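Local atomic coordinates of protein SSD1 (PDB entry 7AM1), a protein that binds elements in the untranslated regions of mRNAs and represses their translation, as a catalytically inactive member of the RNase II family. Residues Ser317-Asn322 against Lys425-Leu430; Ala447-Val452 against Arg674-Val679; Phe595-Asp600 against Val621-Leu626. One frame throughout, in Å; residues are numbered along the deposited sequence.

Contact 1: Ser317-Asn322 against Lys425-Leu430. With 1PE (pentaethylene glycol), chain E.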
ATOM      1  N   SER A 317     -15.550  -3.183  -8.839  1.00 43.93           N
ATOM      2  CA  SER A 317     -14.617  -2.587  -9.790  1.00 43.44           C
ATOM      3  C   SER A 317     -13.198  -2.568  -9.238  1.00 40.61           C
ATOM      4  O   SER A 317     -12.234  -2.803  -9.977  1.00 39.59           O
ATOM      5  CB  SER A 317     -15.068  -1.170 -10.140  1.00 45.87           C
ATOM      6  OG  SER A 317     -14.076  -0.495 -10.890  1.00 46.57           O
ATOM      7  N   ILE A 318     -13.050  -2.281  -7.942  1.00 38.06           N
ATOM      8  CA  ILE A 318     -11.732  -2.332  -7.318  1.00 36.67           C
ATOM      9  C   ILE A 318     -11.160  -3.739  -7.409  1.00 36.64           C
ATOM     10  O   ILE A 318      -9.979  -3.924  -7.725  1.00 36.22           O
ATOM     11  CB  ILE A 318     -11.808  -1.847  -5.856  1.00 36.80           C
ATOM     12  CG1 ILE A 318     -12.045  -0.335  -5.828  1.00 36.87           C
ATOM     13  CG2 ILE A 318     -10.533  -2.243  -5.088  1.00 36.43           C
ATOM     14  CD1 ILE A 318     -12.430   0.211  -4.479  1.00 37.34           C
ATOM     15  N   LEU A 319     -11.986  -4.751  -7.144  1.00 39.34           N
ATOM     16  CA  LEU A 319     -11.508  -6.129  -7.190  1.00 40.90           C
ATOM     17  C   LEU A 319     -11.094  -6.522  -8.605  1.00 39.94           C
ATOM     18  O   LEU A 319     -10.014  -7.090  -8.809  1.00 39.45           O
ATOM     19  CB  LEU A 319     -12.582  -7.076  -6.652  1.00 42.81           C
ATOM     20  CG  LEU A 319     -12.785  -7.074  -5.134  1.00 43.24           C
ATOM     21  CD1 LEU A 319     -14.043  -7.841  -4.765  1.00 44.01           C
ATOM     22  CD2 LEU A 319     -11.578  -7.666  -4.420  1.00 43.49           C
ATOM     23  N   ARG A 320     -11.949  -6.235  -9.595  1.00 39.23           N
ATOM     24  CA  ARG A 320     -11.647  -6.612 -10.973  1.00 41.01           C
ATOM     25  C   ARG A 320     -10.427  -5.869 -11.498  1.00 39.56           C
ATOM     26  O   ARG A 320      -9.599  -6.444 -12.215  1.00 37.91           O
ATOM     27  CB  ARG A 320     -12.825  -6.318 -11.898  1.00 45.00           C
ATOM     28  CG  ARG A 320     -14.164  -6.927 -11.564  1.00 51.42           C
ATOM     29  CD  ARG A 320     -14.219  -8.404 -11.841  1.00 58.36           C
ATOM     30  NE  ARG A 320     -15.447  -8.972 -11.296  1.00 64.42           N
ATOM     31  CZ  ARG A 320     -16.616  -8.957 -11.934  1.00 68.95           C
ATOM     32  NH1 ARG A 320     -16.709  -8.419 -13.143  1.00 70.04           N
ATOM     33  NH2 ARG A 320     -17.692  -9.488 -11.374  1.00 71.37           N
ATOM     34  N   ASP A 321     -10.328  -4.569 -11.199  1.00 41.66           N
ATOM     35  CA  ASP A 321      -9.184  -3.794 -11.658  1.00 43.53           C
ATOM     36  C   ASP A 321      -7.893  -4.371 -11.117  1.00 42.86           C
ATOM     37  O   ASP A 321      -6.834  -4.227 -11.739  1.00 43.74           O
ATOM     38  CB  ASP A 321      -9.318  -2.336 -11.233  1.00 46.72           C
ATOM     39  CG  ASP A 321      -8.313  -1.436 -11.926  1.00 50.76           C
ATOM     40  OD1 ASP A 321      -8.157  -1.548 -13.165  1.00 50.83           O
ATOM     41  OD2 ASP A 321      -7.696  -0.598 -11.235  1.00 53.36           O
ATOM     42  N   ASN A 322      -7.955  -5.002  -9.949  1.00 41.08           N
ATOM     43  CA  ASN A 322      -6.811  -5.682  -9.368  1.00 38.79           C
ATOM     44  C   ASN A 322      -6.845  -7.190  -9.598  1.00 40.51           C
ATOM     45  O   ASN A 322      -6.212  -7.937  -8.847  1.00 38.59           O
ATOM     46  CB  ASN A 322      -6.724  -5.332  -7.886  1.00 38.39           C
ATOM     47  CG  ASN A 322      -6.330  -3.883  -7.673  1.00 38.08           C
ATOM     48  OD1 ASN A 322      -5.175  -3.512  -7.880  1.00 38.66           O
ATOM     49  ND2 ASN A 322      -7.289  -3.055  -7.285  1.00 38.33           N
ATOM     50  N   LYS A 425     -15.380  -5.333   2.760  1.00 45.06           N
ATOM     51  CA  LYS A 425     -15.540  -6.709   2.322  1.00 45.87           C
ATOM     52  C   LYS A 425     -14.204  -7.422   2.430  1.00 42.90           C
ATOM     53  O   LYS A 425     -13.144  -6.792   2.435  1.00 41.23           O
ATOM     54  CB  LYS A 425     -16.027  -6.739   0.864  1.00 50.82           C
ATOM     55  CG  LYS A 425     -16.867  -7.931   0.458  1.00 57.00           C
ATOM     56  CD  LYS A 425     -16.725  -8.195  -1.039  1.00 61.99           C
ATOM     57  CE  LYS A 425     -17.641  -9.319  -1.506  1.00 66.84           C
ATOM     58  NZ  LYS A 425     -17.652  -9.472  -2.990  1.00 69.23           N
ATOM     59  N   LEU A 426     -14.267  -8.752   2.505  1.00 41.87           N
ATOM     60  CA  LEU A 426     -13.070  -9.576   2.451  1.00 43.01           C
ATOM     61  C   LEU A 426     -13.296 -10.686   1.434  1.00 41.95           C
ATOM     62  O   LEU A 426     -14.424 -11.148   1.234  1.00 41.56           O
ATOM     63  CB  LEU A 426     -12.701 -10.185   3.821  1.00 46.77           C
ATOM     64  CG  LEU A 426     -13.505 -11.363   4.372  1.00 51.71           C
ATOM     65  CD1 LEU A 426     -13.065 -12.677   3.735  1.00 53.07           C
ATOM     66  CD2 LEU A 426     -13.368 -11.455   5.890  1.00 53.61           C
ATOM     67  N   VAL A 427     -12.212 -11.115   0.797  1.00 41.43           N
ATOM     68  CA  VAL A 427     -12.245 -12.224  -0.148  1.00 40.92           C
ATOM     69  C   VAL A 427     -11.234 -13.252   0.333  1.00 39.42           C
ATOM     70  O   VAL A 427     -10.047 -12.934   0.486  1.00 37.35           O
ATOM     71  CB  VAL A 427     -11.936 -11.772  -1.583  1.00 40.49           C
ATOM     72  CG1 VAL A 427     -12.113 -12.935  -2.543  1.00 41.94           C
ATOM     73  CG2 VAL A 427     -12.830 -10.607  -1.977  1.00 40.60           C
ATOM     74  N   ASN A 428     -11.700 -14.474   0.574  1.00 42.39           N
ATOM     75  CA  ASN A 428     -10.842 -15.517   1.109  1.00 44.18           C
ATOM     76  C   ASN A 428      -9.799 -15.949   0.082  1.00 43.85           C
ATOM     77  O   ASN A 428      -9.955 -15.754  -1.125  1.00 44.09           O
ATOM     78  CB  ASN A 428     -11.655 -16.751   1.507  1.00 47.68           C
ATOM     79  CG  ASN A 428     -12.699 -16.460   2.554  1.00 49.17           C
ATOM     80  OD1 ASN A 428     -12.506 -15.614   3.430  1.00 50.00           O
ATOM     81  ND2 ASN A 428     -13.818 -17.176   2.479  1.00 49.45           N
ATOM     82  N   LEU A 429      -8.726 -16.564   0.576  1.00 42.04           N
ATOM     83  CA  LEU A 429      -7.852 -17.317  -0.315  1.00 41.39           C
ATOM     84  C   LEU A 429      -8.472 -18.669  -0.645  1.00 41.38           C
ATOM     85  O   LEU A 429      -8.512 -19.080  -1.810  1.00 41.61           O
ATOM     86  CB  LEU A 429      -6.475 -17.504   0.322  1.00 41.00           C
ATOM     87  CG  LEU A 429      -5.476 -18.366  -0.456  1.00 41.62           C
ATOM     88  CD1 LEU A 429      -5.139 -17.719  -1.790  1.00 42.23           C
ATOM     89  CD2 LEU A 429      -4.215 -18.607   0.362  1.00 40.37           C
ATOM     90  N   LEU A 430      -8.980 -19.349   0.369  1.00 41.53           N
ATOM     91  CA  LEU A 430      -9.454 -20.720   0.290  1.00 43.50           C
ATOM     92  C   LEU A 430     -10.972 -20.767   0.273  1.00 43.31           C
ATOM     93  O   LEU A 430     -11.646 -19.763   0.516  1.00 41.22           O
ATOM     94  CB  LEU A 430      -8.918 -21.516   1.482  1.00 46.11           C
ATOM     95  CG  LEU A 430      -7.393 -21.558   1.603  1.00 47.09           C
ATOM     96  CD1 LEU A 430      -6.973 -22.091   2.963  1.00 48.15           C
ATOM     97  CD2 LEU A 430      -6.801 -22.401   0.487  1.00 47.47           C
TER
HETATM   98  C15 1PE E1303     -19.341  -6.325  -4.220  1.00 95.51           C
HETATM   99  OH6 1PE E1303     -19.558  -7.208  -3.156  1.00 95.39           O
HETATM  100  C16 1PE E1303     -19.904  -5.873  -1.193  1.00 94.93           C
HETATM  101  C26 1PE E1303     -20.533  -6.788  -2.243  1.00 95.08           C
HETATM  102  OH7 1PE E1303     -20.199  -6.357   0.088  1.00 94.86           O

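Contact 2: Ala447-Val452 against Arg674-Val679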
ATOM      1  N   ALA A 447      -3.845 -29.779  13.198  1.00 52.79           N
ATOM      2  CA  ALA A 447      -2.491 -30.009  12.718  1.00 51.96           C
ATOM      3  C   ALA A 447      -1.824 -28.668  12.439  1.00 49.13           C
ATOM      4  O   ALA A 447      -2.422 -27.788  11.809  1.00 48.21           O
ATOM      5  CB  ALA A 447      -2.510 -30.868  11.457  1.00 53.09           C
ATOM      6  N   THR A 448      -0.586 -28.514  12.898  1.00 44.60           N
ATOM      7  CA  THR A 448       0.109 -27.240  12.809  1.00 43.66           C
ATOM      8  C   THR A 448       1.567 -27.476  12.439  1.00 43.53           C
ATOM      9  O   THR A 448       2.070 -28.600  12.473  1.00 45.21           O
ATOM     10  CB  THR A 448       0.008 -26.453  14.129  1.00 44.30           C
ATOM     11  OG1 THR A 448       0.303 -27.321  15.231  1.00 45.47           O
ATOM     12  CG2 THR A 448      -1.389 -25.868  14.318  1.00 45.69           C
ATOM     13  N   LEU A 449       2.230 -26.399  12.034  1.00 44.53           N
ATOM     14  CA  LEU A 449       3.681 -26.340  11.921  1.00 45.06           C
ATOM     15  C   LEU A 449       4.165 -25.354  12.974  1.00 44.98           C
ATOM     16  O   LEU A 449       3.659 -24.229  13.049  1.00 45.18           O
ATOM     17  CB  LEU A 449       4.121 -25.901  10.522  1.00 45.04           C
ATOM     18  CG  LEU A 449       3.711 -26.784   9.336  1.00 44.66           C
ATOM     19  CD1 LEU A 449       4.218 -26.204   8.009  1.00 45.21           C
ATOM     20  CD2 LEU A 449       4.209 -28.214   9.507  1.00 44.13           C
ATOM     21  N   SER A 450       5.121 -25.771  13.796  1.00 42.73           N
ATOM     22  CA  SER A 450       5.495 -24.997  14.968  1.00 41.51           C
ATOM     23  C   SER A 450       6.965 -24.618  14.933  1.00 42.31           C
ATOM     24  O   SER A 450       7.811 -25.388  14.466  1.00 43.49           O
ATOM     25  CB  SER A 450       5.204 -25.776  16.253  1.00 42.01           C
ATOM     26  OG  SER A 450       3.822 -26.062  16.374  1.00 42.99           O
ATOM     27  N   VAL A 451       7.250 -23.418  15.431  1.00 42.18           N
ATOM     28  CA  VAL A 451       8.603 -22.962  15.729  1.00 43.39           C
ATOM     29  C   VAL A 451       8.654 -22.664  17.224  1.00 42.87           C
ATOM     30  O   VAL A 451       7.941 -21.775  17.709  1.00 41.88           O
ATOM     31  CB  VAL A 451       8.987 -21.728  14.897  1.00 44.14           C
ATOM     32  CG1 VAL A 451      10.367 -21.234  15.297  1.00 46.32           C
ATOM     33  CG2 VAL A 451       8.931 -22.049  13.404  1.00 44.14           C
ATOM     34  N   VAL A 452       9.468 -23.422  17.955  1.00 44.15           N
ATOM     35  CA  VAL A 452       9.520 -23.357  19.414  1.00 45.03           C
ATOM     36  C   VAL A 452      10.892 -22.842  19.824  1.00 44.27           C
ATOM     37  O   VAL A 452      11.914 -23.465  19.513  1.00 45.23           O
ATOM     38  CB  VAL A 452       9.230 -24.726  20.049  1.00 47.94           C
ATOM     39  CG1 VAL A 452       9.271 -24.637  21.569  1.00 49.15           C
ATOM     40  CG2 VAL A 452       7.882 -25.241  19.572  1.00 48.31           C
ATOM     41  N   ARG A 674       5.316 -26.477   2.113  1.00 43.19           N
ATOM     42  CA  ARG A 674       5.721 -27.725   1.480  1.00 44.72           C
ATOM     43  C   ARG A 674       7.236 -27.850   1.429  1.00 46.03           C
ATOM     44  O   ARG A 674       7.773 -28.952   1.587  1.00 48.81           O
ATOM     45  CB  ARG A 674       5.111 -27.821   0.082  1.00 45.51           C
ATOM     46  CG  ARG A 674       3.587 -27.863   0.106  1.00 47.99           C
ATOM     47  CD  ARG A 674       2.991 -28.339  -1.211  1.00 52.39           C
ATOM     48  NE  ARG A 674       1.594 -28.741  -1.050  1.00 55.24           N
ATOM     49  CZ  ARG A 674       0.540 -27.968  -1.301  1.00 56.25           C
ATOM     50  NH1 ARG A 674       0.698 -26.725  -1.741  1.00 58.65           N
ATOM     51  NH2 ARG A 674      -0.683 -28.443  -1.111  1.00 55.03           N
ATOM     52  N   GLN A 675       7.942 -26.732   1.248  1.00 44.49           N
ATOM     53  CA  GLN A 675       9.399 -26.763   1.299  1.00 44.14           C
ATOM     54  C   GLN A 675       9.897 -27.111   2.696  1.00 44.65           C
ATOM     55  O   GLN A 675      10.844 -27.892   2.845  1.00 45.86           O
ATOM     56  CB  GLN A 675       9.959 -25.417   0.844  1.00 42.59           C
ATOM     57  CG  GLN A 675       9.817 -25.195  -0.651  1.00 42.86           C
ATOM     58  CD  GLN A 675      10.547 -23.960  -1.150  1.00 43.17           C
ATOM     59  OE1 GLN A 675      10.992 -23.125  -0.364  1.00 41.81           O
ATOM     60  NE2 GLN A 675      10.660 -23.834  -2.471  1.00 44.35           N
ATOM     61  N   LEU A 676       9.269 -26.554   3.733  1.00 44.71           N
ATOM     62  CA  LEU A 676       9.701 -26.852   5.093  1.00 45.11           C
ATOM     63  C   LEU A 676       9.479 -28.321   5.432  1.00 46.50           C
ATOM     64  O   LEU A 676      10.342 -28.959   6.046  1.00 47.39           O
ATOM     65  CB  LEU A 676       8.965 -25.964   6.094  1.00 44.09           C
ATOM     66  CG  LEU A 676       9.325 -26.198   7.569  1.00 44.36           C
ATOM     67  CD1 LEU A 676      10.802 -25.932   7.812  1.00 45.16           C
ATOM     68  CD2 LEU A 676       8.457 -25.345   8.476  1.00 43.53           C
ATOM     69  N   LYS A 677       8.335 -28.877   5.031  1.00 46.07           N
ATOM     70  CA  LYS A 677       8.066 -30.279   5.321  1.00 47.35           C
ATOM     71  C   LYS A 677       9.093 -31.191   4.663  1.00 48.08           C
ATOM     72  O   LYS A 677       9.537 -32.172   5.272  1.00 47.52           O
ATOM     73  CB  LYS A 677       6.658 -30.647   4.865  1.00 49.93           C
ATOM     74  CG  LYS A 677       5.565 -29.954   5.649  1.00 53.65           C
ATOM     75  CD  LYS A 677       4.226 -30.585   5.356  1.00 59.92           C
ATOM     76  CE  LYS A 677       3.097 -29.731   5.855  1.00 64.84           C
ATOM     77  NZ  LYS A 677       1.795 -30.243   5.361  1.00 69.18           N
ATOM     78  N   ALA A 678       9.483 -30.888   3.420  1.00 49.76           N
ATOM     79  CA  ALA A 678      10.556 -31.641   2.775  1.00 51.65           C
ATOM     80  C   ALA A 678      11.828 -31.599   3.614  1.00 54.29           C
ATOM     81  O   ALA A 678      12.472 -32.628   3.845  1.00 55.59           O
ATOM     82  CB  ALA A 678      10.819 -31.097   1.372  1.00 49.99           C
ATOM     83  N   VAL A 679      12.199 -30.409   4.088  1.00 54.42           N
ATOM     84  CA  VAL A 679      13.371 -30.281   4.950  1.00 55.91           C
ATOM     85  C   VAL A 679      13.173 -31.080   6.232  1.00 57.98           C
ATOM     86  O   VAL A 679      14.064 -31.817   6.670  1.00 61.18           O
ATOM     87  CB  VAL A 679      13.656 -28.798   5.242  1.00 53.91           C
ATOM     88  CG1 VAL A 679      14.679 -28.652   6.355  1.00 54.48           C
ATOM     89  CG2 VAL A 679      14.166 -28.118   3.988  1.00 52.60           C
TER

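Contact 3: Phe595-Asp600 against Val621-Leu626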
ATOM      1  N   PHE A 595      15.020  19.581   7.546  1.00 56.95           N
ATOM      2  CA  PHE A 595      14.234  19.585   8.772  1.00 54.97           C
ATOM      3  C   PHE A 595      15.097  19.818  10.008  1.00 57.23           C
ATOM      4  O   PHE A 595      14.569  20.217  11.051  1.00 59.35           O
ATOM      5  CB  PHE A 595      13.481  18.259   8.938  1.00 51.09           C
ATOM      6  CG  PHE A 595      12.425  18.005   7.892  1.00 47.74           C
ATOM      7  CD1 PHE A 595      11.908  19.035   7.121  1.00 47.60           C
ATOM      8  CD2 PHE A 595      11.935  16.723   7.699  1.00 44.82           C
ATOM      9  CE1 PHE A 595      10.933  18.788   6.173  1.00 45.92           C
ATOM     10  CE2 PHE A 595      10.964  16.471   6.754  1.00 43.60           C
ATOM     11  CZ  PHE A 595      10.460  17.504   5.990  1.00 44.25           C
ATOM     12  N   GLY A 596      16.406  19.583   9.913  1.00 56.11           N
ATOM     13  CA  GLY A 596      17.307  19.720  11.041  1.00 57.66           C
ATOM     14  C   GLY A 596      17.781  18.415  11.641  1.00 59.43           C
ATOM     15  O   GLY A 596      18.506  18.445  12.643  1.00 59.43           O
ATOM     16  N   TYR A 597      17.410  17.276  11.066  1.00 63.45           N
ATOM     17  CA  TYR A 597      17.857  15.972  11.537  1.00 67.10           C
ATOM     18  C   TYR A 597      19.031  15.511  10.684  1.00 71.46           C
ATOM     19  O   TYR A 597      18.924  15.451   9.455  1.00 70.53           O
ATOM     20  CB  TYR A 597      16.722  14.948  11.469  1.00 65.21           C
ATOM     21  CG  TYR A 597      15.531  15.290  12.335  1.00 64.79           C
ATOM     22  CD1 TYR A 597      14.487  16.063  11.844  1.00 65.14           C
ATOM     23  CD2 TYR A 597      15.448  14.834  13.641  1.00 64.28           C
ATOM     24  CE1 TYR A 597      13.398  16.375  12.636  1.00 65.28           C
ATOM     25  CE2 TYR A 597      14.366  15.138  14.438  1.00 64.35           C
ATOM     26  CZ  TYR A 597      13.344  15.908  13.934  1.00 65.21           C
ATOM     27  OH  TYR A 597      12.267  16.208  14.738  1.00 66.04           O
ATOM     28  N   ASN A 598      20.145  15.184  11.336  1.00 76.58           N
ATOM     29  CA  ASN A 598      21.364  14.794  10.638  1.00 79.77           C
ATOM     30  C   ASN A 598      21.807  13.389  11.034  1.00 76.00           C
ATOM     31  O   ASN A 598      23.002  13.090  11.057  1.00 78.73           O
ATOM     32  CB  ASN A 598      22.484  15.803  10.904  1.00 86.26           C
ATOM     33  CG  ASN A 598      22.087  17.231  10.549  1.00 89.70           C
ATOM     34  OD1 ASN A 598      21.817  18.051  11.429  1.00 91.18           O
ATOM     35  ND2 ASN A 598      22.045  17.532   9.255  1.00 90.60           N
ATOM     36  N   PHE A 599      20.853  12.509  11.334  1.00 68.50           N
ATOM     37  CA  PHE A 599      21.205  11.161  11.748  1.00 63.43           C
ATOM     38  C   PHE A 599      21.639  10.328  10.545  1.00 60.47           C
ATOM     39  O   PHE A 599      21.383  10.669   9.387  1.00 58.66           O
ATOM     40  CB  PHE A 599      20.039  10.482  12.477  1.00 61.14           C
ATOM     41  CG  PHE A 599      18.765  10.412  11.685  1.00 59.72           C
ATOM     42  CD1 PHE A 599      18.613   9.493  10.660  1.00 58.79           C
ATOM     43  CD2 PHE A 599      17.703  11.244  11.990  1.00 59.44           C
ATOM     44  CE1 PHE A 599      17.435   9.423   9.943  1.00 57.59           C
ATOM     45  CE2 PHE A 599      16.524  11.177  11.276  1.00 58.24           C
ATOM     46  CZ  PHE A 599      16.391  10.265  10.250  1.00 57.48           C
ATOM     47  N   ASP A 600      22.300   9.212  10.843  1.00 61.90           N
ATOM     48  CA  ASP A 600      22.900   8.379   9.809  1.00 64.67           C
ATOM     49  C   ASP A 600      21.823   7.634   9.029  1.00 62.19           C
ATOM     50  O   ASP A 600      20.894   7.068   9.613  1.00 61.44           O
ATOM     51  CB  ASP A 600      23.880   7.390  10.446  1.00 70.24           C
ATOM     52  CG  ASP A 600      24.468   6.411   9.443  1.00 75.13           C
ATOM     53  OD1 ASP A 600      24.360   6.657   8.222  1.00 76.55           O
ATOM     54  OD2 ASP A 600      25.035   5.386   9.881  1.00 77.31           O
ATOM     55  N   VAL A 621       5.896  10.792  11.984  1.00 43.66           N
ATOM     56  CA  VAL A 621       5.026  10.257  10.945  1.00 44.34           C
ATOM     57  C   VAL A 621       5.385  10.855   9.593  1.00 40.89           C
ATOM     58  O   VAL A 621       5.460  10.145   8.582  1.00 39.02           O
ATOM     59  CB  VAL A 621       3.553  10.521  11.308  1.00 49.06           C
ATOM     60  CG1 VAL A 621       2.652  10.322  10.086  1.00 49.86           C
ATOM     61  CG2 VAL A 621       3.129   9.617  12.456  1.00 50.76           C
ATOM     62  N   GLY A 622       5.627  12.166   9.556  1.00 40.12           N
ATOM     63  CA  GLY A 622       5.972  12.811   8.304  1.00 38.98           C
ATOM     64  C   GLY A 622       7.243  12.255   7.699  1.00 38.84           C
ATOM     65  O   GLY A 622       7.312  12.010   6.493  1.00 39.40           O
ATOM     66  N   ILE A 623       8.266  12.038   8.526  1.00 37.81           N
ATOM     67  CA  ILE A 623       9.519  11.496   8.010  1.00 39.21           C
ATOM     68  C   ILE A 623       9.326  10.057   7.545  1.00 38.34           C
ATOM     69  O   ILE A 623       9.908   9.637   6.536  1.00 37.27           O
ATOM     70  CB  ILE A 623      10.630  11.632   9.068  1.00 41.47           C
ATOM     71  CG1 ILE A 623      10.937  13.125   9.260  1.00 44.03           C
ATOM     72  CG2 ILE A 623      11.874  10.830   8.660  1.00 40.69           C
ATOM     73  CD1 ILE A 623      12.092  13.427  10.192  1.00 45.33           C
ATOM     74  N   GLU A 624       8.488   9.284   8.242  1.00 38.75           N
ATOM     75  CA  GLU A 624       8.195   7.938   7.763  1.00 38.47           C
ATOM     76  C   GLU A 624       7.521   7.984   6.395  1.00 37.33           C
ATOM     77  O   GLU A 624       7.837   7.175   5.513  1.00 36.34           O
ATOM     78  CB  GLU A 624       7.314   7.180   8.757  1.00 37.93           C
ATOM     79  CG  GLU A 624       7.110   5.714   8.363  1.00 37.13           C
ATOM     80  CD  GLU A 624       6.106   4.984   9.234  1.00 36.71           C
ATOM     81  OE1 GLU A 624       5.582   5.590  10.192  1.00 37.01           O
ATOM     82  OE2 GLU A 624       5.824   3.803   8.939  1.00 36.38           O
ATOM     83  N   ILE A 625       6.584   8.918   6.200  1.00 37.94           N
ATOM     84  CA  ILE A 625       5.941   9.052   4.895  1.00 37.04           C
ATOM     85  C   ILE A 625       6.996   9.289   3.821  1.00 36.09           C
ATOM     86  O   ILE A 625       7.000   8.633   2.774  1.00 36.30           O
ATOM     87  CB  ILE A 625       4.885  10.175   4.916  1.00 39.06           C
ATOM     88  CG1 ILE A 625       3.663   9.747   5.737  1.00 38.57           C
ATOM     89  CG2 ILE A 625       4.466  10.543   3.492  1.00 40.37           C
ATOM     90  CD1 ILE A 625       2.697  10.890   6.073  1.00 38.98           C
ATOM     91  N   LEU A 626       7.929  10.211   4.081  1.00 35.35           N
ATOM     92  CA  LEU A 626       8.988  10.489   3.115  1.00 37.16           C
ATOM     93  C   LEU A 626       9.826   9.246   2.835  1.00 36.24           C
ATOM     94  O   LEU A 626      10.157   8.957   1.677  1.00 36.37           O
ATOM     95  CB  LEU A 626       9.873  11.625   3.628  1.00 40.43           C
ATOM     96  CG  LEU A 626       9.185  12.981   3.815  1.00 42.71           C
ATOM     97  CD1 LEU A 626      10.164  14.004   4.364  1.00 44.56           C
ATOM     98  CD2 LEU A 626       8.573  13.472   2.520  1.00 43.38           C
TER

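Contact 1: Ser317-Asn322 against Lys425-Leu430
Where L319 meets V427 no flat group lies between the two segments: the two side chains meet methyl to methyl, tip to tip. A flat group of the 317-322 segment, the side-chain amide of N322, works inside its own segment and donates to I318 O, which lies 17° out of the amide plane of N322. The contact joins two domains of the RNase II architecture. Helix 311-321 follows the last sheet strand of the second cold-shock domain, of the OB clan, whereas strand 426-427 belongs to a short antiparallel pair with strand 420-421 in the RNB region. V427 is tied to V420 by backbone hydrogen bonds, and its side chain projects toward the helix. Its CG2 lies 4.0 Å from L319 CD2 and 4.1 Å from L319 CD1, so one valine methyl faces both branches of the leucine. With CG1 anti to the backbone N (chi1 -175°), it is CG2 that is presented to the leucine. M422 also touches L319, and S326 touches V427. K425 sends an extended chain past the leucine, its NZ 4.3 Å from L319 CD1; K425 NZ donates to OH6 of a pentaethylene glycol, probably from the crystallisation liquor, 3.0 Å away. I318 and N322 turn to helix 689-725, where I318 touches A709 and N322 bonds to Q708 and Q712. At the helix end, I318 O receives two donors from opposite faces of its carbonyl plane: N322 N at 3.2 Å and N322 ND2 at 2.9 Å.

Contact 2: Ala447-Val452 against Arg674-Val679
L449 meets L676 and K677 where helix 668-681 crosses the sheet of the RNB domain, a strand-to-helix layer held by apolar side chains without a hydrogen bond between the two segments. The strand, 446-456, lies inside a seven-stranded mixed sheet, with strand 389-397 on one flank and strand 462-472 on the other. At its start, A447 pairs through its backbone with D398 and rests its methyl on L347. T448 is bonded to S470 through both its backbone and OG1, and its side chain also touches I472. L449 then turns its side chain to the helix. Its CA is 8.8 Å from the CA of K677, and its two methyls divide the work: CD1 faces L676 CD2 at 4.4 Å, while CD2 touches the aliphatic part of K677. The leucine CG lies beside the backbone N, opposite the carbonyl carbon (chi1 -61°), which extends both branches toward the helix. S450 points away, and its OG is shared between S470 OG and H395 ND1, giving with T448 a small cluster of hydroxyls and a histidine. V451 touches V556 of helix 544-568, and V452 packs on F358 and W466. On the helix, L676 points at the sheet, but the first bond of K677 does not, and only its extended chain brings the end closer. That chain runs at about a right angle to L449, on which E469 also leans. Its NZ is held by a salt bridge to D398 OD1 and a hydrogen bond to T400 OG1, which probably help hold the tail extended past the leucine, with K677 CE lying 4.1 Å from L449 CD2.

Contact 3: Phe595-Asp600 against Val621-Leu626
F595 and I623 are the closest backbone pair, CA atoms 9.4 Å apart, and directly after F595 the backbone turns at G596 with a positive phi of 106°, closing helix 582-595 in a Schellman motif and leading the chain into the loop toward helix 604-612. I623, on helix 617-629, is the wedge of the contact. Its CG1 comes to the edge of the F595 ring, near the ring plane, 4.0 Å from CD2. Its CD1 reaches on to the Y597 ring, 3.9 Å from CD1 of the tyrosine and 4.0 Å from CE1. The isoleucine CG1 is set opposite its carbonyl carbon (chi1 -67°), so the longer branch leads out between the two aromatic residues. F595 and I623 run antiparallel alongside one another, whereas Y597 is met at a slant. Within the loop segment, F595 CB lies in the plane of the Y597 ring at its edge, which places the two aromatic residues next to each other. One helical turn beyond I623, L626 meets the far end of the phenylalanine from the opposite direction: its CD1 is 3.5 Å from F595 CE2 and 3.9 Å from CZ. F599 also turns toward the helix but stays further back, its ring resting on I592 while its carbonyl O accepts from R589 NH1. I614, F588 and V611 also touch I623. F595 also touches Q740 and L626 touches L739, both on strand 732-741 of the C-terminal DIS3L2-like region. This is a Schellman-capped helix end, with the loop after it, whose aromatic side chains fit against the apolar side of another helix of the RNB domain.

In the fold
Along the chain contact 1 comes first and closes before contact 2 opens, while contact 3 is nested in the long loop that contact 2 closes. The centres of contacts 1 and 2 are about 29 Å apart, those of 1 and 3 about 35 Å, and those of 2 and 3 about 41 Å, and none touches another. Contacts 1 and 3 lie on opposite sides of the chain's centre. Contacts 2 and 3 lie wholly in the RNB domain, one at its seven-stranded sheet and the other among its helices near strand 732-741; contact 1 joins that domain to the second cold-shock domain. Together they sample the RNB body and two of its borders with neighbouring domains.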